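Local coordinates for TarM (Staphylococcus aureus subsp. aureus 21178, PDB 4X7M), which belongs to the group 1 glycosyltransferases, a family with the GT-B fold, and is modelled here with bound uridine-5'-diphosphate, at residues 160-165 and 181-186; 325-330 and 352-357; 399-404 and 422-427. The protein carries 1 engineered substitution. All coordinates share one frame; numbering follows the deposited sequence.

Contact 1 (160-165 and 181-186); sequences DNKVCY and INANNG
Ile181 and Cys164 meet through their backbones: Ile181 N donates to Cys164 O over 2.9 Å, nearly straight at 174°. A CA-H...O contact reinforces the pair, with Cys164 CA 3.4 Å from Ile181 O. The CG2 branch of Ile181, set anti to the backbone N, touches Val163 O at 3.5 Å; CG1 lies more loosely, 4.3 Å from Val163 CG1, an apolar meeting of two beta-branched residues. One step further, Lys162 stretches its methylenes along the turn, CD being 3.5 Å from Ala183 O, and the methyl of Ala183 packs against the same methylene. Lys162 NZ ends 3.4 Å from Asn184 ND2, but as both are donors this is proximity and not a bond. The turn itself is drawn together by Gly186 N bonding to Asn182 O, and a phi of 95° makes glycine the natural residue there. On its other edge the first segment pairs with strand 150-157, where Val163 touches Glu155 and Phe157, while Cys164 and Tyr165 both face Thr156 in a classic beta bulge. The arrangement is the open end of an antiparallel hairpin, strands 163-169 and 175-182, within a long up-and-down meander sheet.

Contact 2 (325-330 and 352-357); sequences SRMVPT and FHIYGE. With UDP (uridine-5'-diphosphate), chain C.
Ser325 extends the sheet pairing by one residue beyond strand 320-324: its N bonds to Tyr355 O at 3.3 Å and 172°. Ser325 O then looks onto Gly356, whose CA approaches to 3.2 Å in a CA-H...O contact; the positive phi (125°) and this close approach suit glycine. UDP O4 lies 3.3 Å from Gly356 CA. Arg326 points away from the strand and turns to the diphosphate, its chain bent at chi3 (-61°). Two N-H groups along one guanidinium edge grip the terminal phosphate, NE to UDP O2B at 2.9 Å and NH2 to UDP O1B at 2.8 Å, with atom PB in the guanidinium plane. Arginine suits this place because its paired donors match two oxygens on one phosphorus. Met327, at the centre of an inverse gamma turn, bonds through N to Glu357 O at 3.0 Å, while its side chain, bent at chi2, sets SD 3.4 Å from Gly356 O. Water 1 bridges the segments, accepting from Glu357 N at 2.7 Å and donating weakly to Ser325 O. Strand, loop, helix and strand form a beta-alpha-beta crossover, its nucleotide pocket at the C-terminal strand ends as in Rossmann-like GT-B domains.

Contact 3 (399-404 and 422-427); sequences TSQYEG and FDIKYG
At the C-terminal ends of the neighbouring parallel strands 395-398 and 419-422, two loops pack together, starting with Thr399 against Phe422. Their side chains lie side by side, Thr399 CG2 3.8 Å from Phe422 CE2, with Thr399 O at the ring edge, in its plane. That same oxygen accepts from Gln401 NE2 at 3.2 Å; the poorly ordered Gln401 amide, 63° from the ring plane, also bonds to Asn443 through OE1. Water 2 joins the loops, donating to Ser400 O (2.7 Å) and to Phe422 O. Ile424 fills the middle: CG1, set between backbone N and carbonyl carbon (chi1 57°), lies 3.4 Å from Ser400 O, and CD1 3.6 Å from Glu403 CB. Both carboxylate oxygens of Glu403 are held, OE1 by Ser400 OG at 2.6 Å on the syn side and OE2 by Lys331. Its backbone O receives Tyr426 N, the nitrogen of the cis peptide bond from Lys425, at 2.8 Å, and Lys425 CB covers one face of the Tyr426 ring. Lys425 NZ and Tyr426 OH both reach Asp289. Such loops at the carboxyl end of a parallel sheet, with a carboxylate fixed beside UDP, are characteristic of GT-B nucleotide sites.

In the fold
Contacts 2 and 3 border the same nucleotide site, their centres 15 Å apart. They meet directly: Thr330 O lies 2.9 Å from Gln401 N, probably a hydrogen bond, and Thr330 CG2 packs against Tyr402. UDP joins them further, since Arg326 of contact 2 holds its phosphate while the nearest atoms of UDP and the Glu403 side chain of contact 3 are about 4 Å apart. Lys331, Leu407, Ser408 and Glu411 also bind UDP; the spacing of Glu403 and Glu411 fits the EX7E motif known in this family. Contact 1 stands apart in the antiparallel sheet, its nearest atoms about 22 Å from contact 2 and about 27 Å from contact 3, and touches neither.

Contact 1 (160-165 and 181-186)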
loop_
_atom_site.group_PDB
_atom_site.type_symbol
_atom_site.label_atom_id
_atom_site.label_comp_id
_atom_site.label_asym_id
_atom_site.label_seq_id
_atom_site.Cartn_x
_atom_site.Cartn_y
_atom_site.Cartn_z
ATOM N N ASP A 160 2.507 -28.315 17.244
ATOM C CA ASP A 160 3.686 -27.624 16.700
ATOM C C ASP A 160 3.708 -26.114 17.036
ATOM O O ASP A 160 4.598 -25.392 16.571
ATOM C CB ASP A 160 3.794 -27.851 15.175
ATOM C CG ASP A 160 4.296 -29.218 14.732
ATOM O OD1 ASP A 160 4.210 -30.180 15.536
ATOM O OD2 ASP A 160 4.755 -29.331 13.572
ATOM N N ASN A 161 2.741 -25.656 17.862
ATOM C CA ASN A 161 2.571 -24.276 18.346
ATOM C C ASN A 161 2.249 -23.214 17.293
ATOM O O ASN A 161 2.646 -22.050 17.430
ATOM C CB ASN A 161 3.687 -23.845 19.314
ATOM C CG ASN A 161 3.187 -23.058 20.502
ATOM O OD1 ASN A 161 2.199 -23.422 21.152
ATOM N ND2 ASN A 161 3.892 -21.990 20.841
ATOM N N LYS A 162 1.500 -23.616 16.255
ATOM C CA LYS A 162 1.032 -22.711 15.201
ATOM C C LYS A 162 -0.474 -22.519 15.409
ATOM O O LYS A 162 -1.142 -23.445 15.874
ATOM C CB LYS A 162 1.278 -23.294 13.785
ATOM C CG LYS A 162 2.715 -23.689 13.440
ATOM C CD LYS A 162 2.739 -24.575 12.185
ATOM C CE LYS A 162 4.074 -25.224 11.918
ATOM N NZ LYS A 162 3.995 -26.193 10.792
ATOM N N VAL A 163 -1.013 -21.333 15.047
ATOM C CA VAL A 163 -2.448 -21.014 15.158
ATOM C C VAL A 163 -3.233 -21.905 14.187
ATOM O O VAL A 163 -2.897 -21.974 13.003
ATOM C CB VAL A 163 -2.760 -19.505 14.921
ATOM C CG1 VAL A 163 -4.264 -19.229 14.955
ATOM C CG2 VAL A 163 -2.033 -18.621 15.932
ATOM N N CYS A 164 -4.254 -22.593 14.695
ATOM C CA CYS A 164 -5.086 -23.465 13.881
ATOM C C CYS A 164 -6.551 -23.007 13.862
ATOM O O CYS A 164 -7.335 -23.521 13.056
ATOM C CB CYS A 164 -4.946 -24.922 14.320
ATOM S SG CYS A 164 -5.497 -25.247 16.016
ATOM N N TYR A 165 -6.916 -22.025 14.722
ATOM C CA TYR A 165 -8.294 -21.530 14.836
ATOM C C TYR A 165 -8.350 -20.146 15.515
ATOM O O TYR A 165 -7.597 -19.894 16.453
ATOM C CB TYR A 165 -9.124 -22.586 15.594
ATOM C CG TYR A 165 -10.602 -22.321 15.768
ATOM C CD1 TYR A 165 -11.513 -22.659 14.773
ATOM C CD2 TYR A 165 -11.110 -21.893 16.986
ATOM C CE1 TYR A 165 -12.881 -22.447 14.937
ATOM C CE2 TYR A 165 -12.479 -21.731 17.184
ATOM C CZ TYR A 165 -13.362 -21.998 16.152
ATOM O OH TYR A 165 -14.716 -21.868 16.354
ATOM N N ILE A 181 -7.605 -22.130 10.564
ATOM C CA ILE A 181 -6.364 -21.663 9.950
ATOM C C ILE A 181 -5.511 -22.896 9.617
ATOM O O ILE A 181 -5.327 -23.759 10.476
ATOM C CB ILE A 181 -5.630 -20.640 10.893
ATOM C CG1 ILE A 181 -6.537 -19.436 11.357
ATOM C CG2 ILE A 181 -4.266 -20.183 10.348
ATOM C CD1 ILE A 181 -7.137 -18.446 10.252
ATOM N N ASN A 182 -5.025 -23.003 8.367
ATOM C CA ASN A 182 -4.170 -24.132 7.985
ATOM C C ASN A 182 -2.802 -23.805 8.545
ATOM O O ASN A 182 -2.156 -22.860 8.089
ATOM C CB ASN A 182 -4.103 -24.323 6.464
ATOM C CG ASN A 182 -4.148 -25.753 5.966
ATOM O OD1 ASN A 182 -4.926 -26.076 5.068
ATOM N ND2 ASN A 182 -3.382 -26.656 6.570
ATOM N N ALA A 183 -2.412 -24.557 9.590
ATOM C CA ALA A 183 -1.172 -24.440 10.358
ATOM C C ALA A 183 0.071 -24.090 9.536
ATOM O O ALA A 183 0.701 -23.058 9.781
ATOM C CB ALA A 183 -0.938 -25.718 11.153
ATOM N N ASN A 184 0.381 -24.931 8.541
ATOM C CA ASN A 184 1.541 -24.845 7.650
ATOM C C ASN A 184 1.739 -23.503 6.924
ATOM O O ASN A 184 2.824 -22.925 7.035
ATOM C CB ASN A 184 1.560 -26.021 6.661
ATOM C CG ASN A 184 1.369 -27.389 7.281
ATOM O OD1 ASN A 184 0.616 -28.217 6.757
ATOM N ND2 ASN A 184 2.029 -27.661 8.410
ATOM N N ASN A 185 0.713 -23.007 6.191
ATOM C CA ASN A 185 0.810 -21.744 5.430
ATOM C C ASN A 185 0.183 -20.515 6.111
ATOM O O ASN A 185 0.640 -19.393 5.885
ATOM C CB ASN A 185 0.274 -21.910 3.985
ATOM C CG ASN A 185 -1.139 -22.465 3.860
ATOM O OD1 ASN A 185 -1.857 -22.690 4.847
ATOM N ND2 ASN A 185 -1.570 -22.702 2.628
ATOM N N GLY A 186 -0.851 -20.747 6.918
ATOM C CA GLY A 186 -1.586 -19.702 7.621
ATOM C C GLY A 186 -2.829 -19.263 6.873
ATOM O O GLY A 186 -3.373 -18.193 7.162
#

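Contact 2 (325-330 and 352-357)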
loop_
_atom_site.group_PDB
_atom_site.type_symbol
_atom_site.label_atom_id
_atom_site.label_comp_id
_atom_site.label_asym_id
_atom_site.label_seq_id
_atom_site.Cartn_x
_atom_site.Cartn_y
_atom_site.Cartn_z
ATOM N N SER A 325 12.796 8.016 -3.079
ATOM C CA SER A 325 12.021 6.792 -3.287
ATOM C C SER A 325 12.186 5.867 -2.096
ATOM O O SER A 325 12.962 6.153 -1.176
ATOM C CB SER A 325 12.533 6.066 -4.533
ATOM O OG SER A 325 13.844 5.573 -4.306
ATOM N N ARG A 326 11.522 4.710 -2.164
ATOM C CA ARG A 326 11.733 3.614 -1.223
ATOM C C ARG A 326 13.016 2.932 -1.739
ATOM O O ARG A 326 13.138 2.639 -2.936
ATOM C CB ARG A 326 10.567 2.606 -1.280
ATOM C CG ARG A 326 9.190 3.169 -0.878
ATOM C CD ARG A 326 8.057 2.171 -1.123
ATOM N NE ARG A 326 7.953 1.805 -2.538
ATOM C CZ ARG A 326 8.215 0.600 -3.040
ATOM N NH1 ARG A 326 8.557 -0.405 -2.239
ATOM N NH2 ARG A 326 8.138 0.391 -4.349
ATOM N N MET A 327 13.986 2.738 -0.860
ATOM C CA MET A 327 15.257 2.085 -1.164
ATOM C C MET A 327 15.026 0.586 -1.467
ATOM O O MET A 327 15.396 -0.252 -0.649
ATOM C CB MET A 327 16.162 2.218 0.047
ATOM C CG MET A 327 17.467 2.790 -0.245
ATOM S SD MET A 327 17.441 4.470 0.292
ATOM C CE MET A 327 19.077 4.675 0.615
ATOM N N VAL A 328 14.453 0.251 -2.659
ATOM C CA VAL A 328 14.123 -1.125 -3.080
ATOM C C VAL A 328 14.818 -1.572 -4.363
ATOM O O VAL A 328 15.231 -0.718 -5.148
ATOM C CB VAL A 328 12.591 -1.371 -3.119
ATOM C CG1 VAL A 328 11.951 -1.134 -1.750
ATOM C CG2 VAL A 328 11.895 -0.560 -4.222
ATOM N N PRO A 329 14.998 -2.897 -4.605
ATOM C CA PRO A 329 15.725 -3.334 -5.829
ATOM C C PRO A 329 15.244 -2.826 -7.189
ATOM O O PRO A 329 16.102 -2.546 -8.009
ATOM C CB PRO A 329 15.702 -4.862 -5.748
ATOM C CG PRO A 329 15.545 -5.154 -4.285
ATOM C CD PRO A 329 14.630 -4.063 -3.769
ATOM N N THR A 330 13.917 -2.685 -7.433
ATOM C CA THR A 330 13.352 -2.217 -8.739
ATOM C C THR A 330 13.790 -0.786 -9.128
ATOM O O THR A 330 13.858 -0.478 -10.327
ATOM C CB THR A 330 11.814 -2.342 -8.783
ATOM O OG1 THR A 330 11.262 -1.613 -7.684
ATOM C CG2 THR A 330 11.314 -3.777 -8.732
ATOM N N PHE A 352 25.026 14.261 -4.903
ATOM C CA PHE A 352 23.853 13.402 -5.034
ATOM C C PHE A 352 23.192 13.222 -3.671
ATOM O O PHE A 352 23.858 12.812 -2.719
ATOM C CB PHE A 352 24.242 12.052 -5.664
ATOM C CG PHE A 352 24.576 12.133 -7.134
ATOM C CD1 PHE A 352 25.848 12.497 -7.555
ATOM C CD2 PHE A 352 23.618 11.845 -8.100
ATOM C CE1 PHE A 352 26.155 12.573 -8.911
ATOM C CE2 PHE A 352 23.929 11.929 -9.460
ATOM C CZ PHE A 352 25.196 12.291 -9.852
ATOM N N HIS A 353 21.891 13.571 -3.575
ATOM C CA HIS A 353 21.053 13.469 -2.369
ATOM C C HIS A 353 19.995 12.393 -2.561
ATOM O O HIS A 353 19.060 12.576 -3.352
ATOM C CB HIS A 353 20.375 14.816 -2.045
ATOM C CG HIS A 353 21.271 15.834 -1.430
ATOM N ND1 HIS A 353 22.628 15.839 -1.668
ATOM C CD2 HIS A 353 20.959 16.885 -0.641
ATOM C CE1 HIS A 353 23.101 16.884 -1.007
ATOM N NE2 HIS A 353 22.130 17.544 -0.381
ATOM N N ILE A 354 20.147 11.267 -1.845
ATOM C CA ILE A 354 19.225 10.144 -1.935
ATOM C C ILE A 354 18.440 9.978 -0.664
ATOM O O ILE A 354 18.998 9.601 0.374
ATOM C CB ILE A 354 19.884 8.816 -2.440
ATOM C CG1 ILE A 354 20.649 9.019 -3.764
ATOM C CG2 ILE A 354 18.833 7.694 -2.581
ATOM C CD1 ILE A 354 21.933 8.313 -3.816
ATOM N N TYR A 355 17.125 10.267 -0.758
ATOM C CA TYR A 355 16.162 10.161 0.332
ATOM C C TYR A 355 15.424 8.850 0.251
ATOM O O TYR A 355 15.168 8.329 -0.854
ATOM C CB TYR A 355 15.177 11.338 0.317
ATOM C CG TYR A 355 15.820 12.639 0.725
ATOM C CD1 TYR A 355 16.482 13.432 -0.207
ATOM C CD2 TYR A 355 15.823 13.051 2.058
ATOM C CE1 TYR A 355 17.108 14.619 0.170
ATOM C CE2 TYR A 355 16.428 14.245 2.445
ATOM C CZ TYR A 355 17.077 15.025 1.497
ATOM O OH TYR A 355 17.673 16.207 1.862
ATOM N N GLY A 356 15.105 8.327 1.428
ATOM C CA GLY A 356 14.367 7.090 1.597
ATOM C C GLY A 356 15.049 6.070 2.455
ATOM O O GLY A 356 16.178 6.273 2.912
ATOM N N GLU A 357 14.329 4.963 2.660
ATOM C CA GLU A 357 14.768 3.765 3.382
ATOM C C GLU A 357 14.220 2.469 2.783
ATOM O O GLU A 357 13.228 2.507 2.033
ATOM C CB GLU A 357 14.619 3.862 4.908
ATOM C CG GLU A 357 13.264 4.219 5.448
ATOM C CD GLU A 357 13.386 4.953 6.768
ATOM O OE1 GLU A 357 14.512 5.402 7.099
ATOM O OE2 GLU A 357 12.343 5.138 7.439
HETATM N N1 UDP C . 8.585 9.202 -0.412
HETATM C C2 UDP C . 8.696 10.127 0.620
HETATM N N3 UDP C . 9.879 10.067 1.328
HETATM C C4 UDP C . 10.907 9.151 1.162
HETATM C C5 UDP C . 10.683 8.179 0.132
HETATM C C6 UDP C . 9.565 8.244 -0.618
HETATM O O2 UDP C . 7.785 10.865 0.963
HETATM O O4 UDP C . 11.920 9.223 1.879
HETATM C "C1'" UDP C . 7.418 9.290 -1.350
HETATM C "C2'" UDP C . 7.607 10.235 -2.535
HETATM O "O2'" UDP C . 7.375 11.601 -2.227
HETATM C "C3'" UDP C . 6.519 9.710 -3.475
HETATM C "C4'" UDP C . 6.572 8.202 -3.243
HETATM O "O4'" UDP C . 7.203 8.021 -1.947
HETATM O "O3'" UDP C . 5.220 10.169 -3.109
HETATM C "C5'" UDP C . 7.269 7.393 -4.312
HETATM O "O5'" UDP C . 6.508 7.352 -5.557
HETATM P PA UDP C . 6.883 6.425 -6.820
HETATM O O1A UDP C . 8.001 7.009 -7.603
HETATM O O2A UDP C . 5.686 6.184 -7.758
HETATM O O3A UDP C . 7.345 5.042 -6.263
HETATM P PB UDP C . 6.735 3.885 -5.338
HETATM O O1B UDP C . 7.373 2.596 -5.837
HETATM O O2B UDP C . 7.075 4.186 -3.877
HETATM O O3B UDP C . 5.276 3.803 -5.488
HETATM O O HOH W 1 11.778 5.321 1.917
#

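Contact 3 (399-404 and 422-427)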
loop_
_atom_site.group_PDB
_atom_site.type_symbol
_atom_site.label_atom_id
_atom_site.label_comp_id
_atom_site.label_asym_id
_atom_site.label_seq_id
_atom_site.Cartn_x
_atom_site.Cartn_y
_atom_site.Cartn_z
ATOM N N THR A 399 16.774 5.769 -12.020
ATOM C CA THR A 399 17.434 4.589 -12.600
ATOM C C THR A 399 16.493 3.406 -12.531
ATOM O O THR A 399 16.877 2.295 -12.873
ATOM C CB THR A 399 18.750 4.246 -11.895
ATOM O OG1 THR A 399 18.574 4.256 -10.473
ATOM C CG2 THR A 399 19.874 5.132 -12.326
ATOM N N SER A 400 15.272 3.637 -12.061
ATOM C CA SER A 400 14.251 2.613 -11.885
ATOM C C SER A 400 14.004 1.845 -13.184
ATOM O O SER A 400 13.994 2.446 -14.261
ATOM C CB SER A 400 12.967 3.239 -11.358
ATOM O OG SER A 400 12.068 2.228 -10.945
ATOM N N GLN A 401 13.863 0.507 -13.075
ATOM C CA GLN A 401 13.667 -0.427 -14.198
ATOM C C GLN A 401 12.206 -0.743 -14.437
ATOM O O GLN A 401 11.821 -1.080 -15.563
ATOM C CB GLN A 401 14.403 -1.740 -13.922
ATOM C CG GLN A 401 15.905 -1.648 -14.008
ATOM C CD GLN A 401 16.356 -1.026 -15.302
ATOM O OE1 GLN A 401 16.050 -1.543 -16.385
ATOM N NE2 GLN A 401 17.082 0.096 -15.217
ATOM N N TYR A 402 11.399 -0.697 -13.365
ATOM C CA TYR A 402 9.982 -1.041 -13.436
ATOM C C TYR A 402 9.179 0.030 -12.750
ATOM O O TYR A 402 9.598 0.507 -11.686
ATOM C CB TYR A 402 9.717 -2.417 -12.804
ATOM C CG TYR A 402 10.643 -3.492 -13.308
ATOM C CD1 TYR A 402 10.409 -4.128 -14.531
ATOM C CD2 TYR A 402 11.783 -3.848 -12.593
ATOM C CE1 TYR A 402 11.284 -5.088 -15.024
ATOM C CE2 TYR A 402 12.658 -4.817 -13.074
ATOM C CZ TYR A 402 12.399 -5.440 -14.286
ATOM O OH TYR A 402 13.263 -6.392 -14.776
ATOM N N GLU A 403 8.003 0.385 -13.343
ATOM C CA GLU A 403 7.077 1.411 -12.848
ATOM C C GLU A 403 5.705 1.269 -13.525
ATOM O O GLU A 403 5.616 0.738 -14.627
ATOM C CB GLU A 403 7.664 2.789 -13.201
ATOM C CG GLU A 403 7.682 3.795 -12.087
ATOM C CD GLU A 403 8.682 3.576 -10.973
ATOM O OE1 GLU A 403 9.896 3.572 -11.270
ATOM O OE2 GLU A 403 8.263 3.484 -9.799
ATOM N N GLY A 404 4.654 1.769 -12.876
ATOM C CA GLY A 404 3.309 1.828 -13.452
ATOM C C GLY A 404 3.121 3.191 -14.098
ATOM O O GLY A 404 2.496 3.318 -15.159
ATOM N N PHE A 422 15.764 6.739 -17.095
ATOM C CA PHE A 422 15.812 5.611 -17.993
ATOM C C PHE A 422 14.416 5.455 -18.641
ATOM O O PHE A 422 13.393 5.530 -17.938
ATOM C CB PHE A 422 16.231 4.358 -17.222
ATOM C CG PHE A 422 17.726 4.256 -17.034
ATOM C CD1 PHE A 422 18.607 4.774 -17.988
ATOM C CD2 PHE A 422 18.259 3.584 -15.944
ATOM C CE1 PHE A 422 19.985 4.687 -17.809
ATOM C CE2 PHE A 422 19.636 3.472 -15.786
ATOM C CZ PHE A 422 20.490 4.037 -16.712
ATOM N N ASP A 423 14.373 5.307 -19.979
ATOM C CA ASP A 423 13.125 5.168 -20.739
ATOM C C ASP A 423 12.579 3.750 -20.543
ATOM O O ASP A 423 12.768 2.883 -21.374
ATOM C CB ASP A 423 13.353 5.522 -22.220
ATOM C CG ASP A 423 12.111 5.750 -23.025
ATOM O OD1 ASP A 423 11.016 5.672 -22.450
ATOM O OD2 ASP A 423 12.233 6.032 -24.234
ATOM N N ILE A 424 11.894 3.529 -19.407
ATOM C CA ILE A 424 11.364 2.228 -19.026
ATOM C C ILE A 424 9.863 2.065 -19.228
ATOM O O ILE A 424 9.142 3.019 -19.565
ATOM C CB ILE A 424 11.829 1.797 -17.596
ATOM C CG1 ILE A 424 11.449 2.791 -16.510
ATOM C CG2 ILE A 424 13.329 1.471 -17.580
ATOM C CD1 ILE A 424 10.170 2.473 -15.727
ATOM N N LYS A 425 9.428 0.825 -19.059
ATOM C CA LYS A 425 8.047 0.430 -19.051
ATOM C C LYS A 425 7.625 0.477 -17.565
ATOM O O LYS A 425 8.166 -0.299 -16.800
ATOM C CB LYS A 425 7.919 -1.005 -19.616
ATOM C CG LYS A 425 8.000 -1.055 -21.123
ATOM C CD LYS A 425 7.754 -2.426 -21.686
ATOM C CE LYS A 425 7.870 -2.434 -23.208
ATOM N NZ LYS A 425 6.871 -1.515 -23.872
ATOM N N TYR A 426 6.756 1.408 -17.118
ATOM C CA TYR A 426 6.037 2.425 -17.891
ATOM C C TYR A 426 6.067 3.765 -17.190
ATOM O O TYR A 426 6.241 3.803 -15.997
ATOM C CB TYR A 426 4.582 2.004 -18.104
ATOM C CG TYR A 426 4.427 0.695 -18.837
ATOM C CD1 TYR A 426 4.578 0.621 -20.223
ATOM C CD2 TYR A 426 4.162 -0.480 -18.148
ATOM C CE1 TYR A 426 4.419 -0.579 -20.905
ATOM C CE2 TYR A 426 4.031 -1.698 -18.821
ATOM C CZ TYR A 426 4.123 -1.733 -20.199
ATOM O OH TYR A 426 3.958 -2.901 -20.876
ATOM N N GLY A 427 5.876 4.859 -17.930
ATOM C CA GLY A 427 5.826 6.174 -17.299
ATOM C C GLY A 427 6.740 7.266 -17.813
ATOM O O GLY A 427 6.225 8.234 -18.362
HETATM O O HOH W 2 13.325 4.954 -14.886
#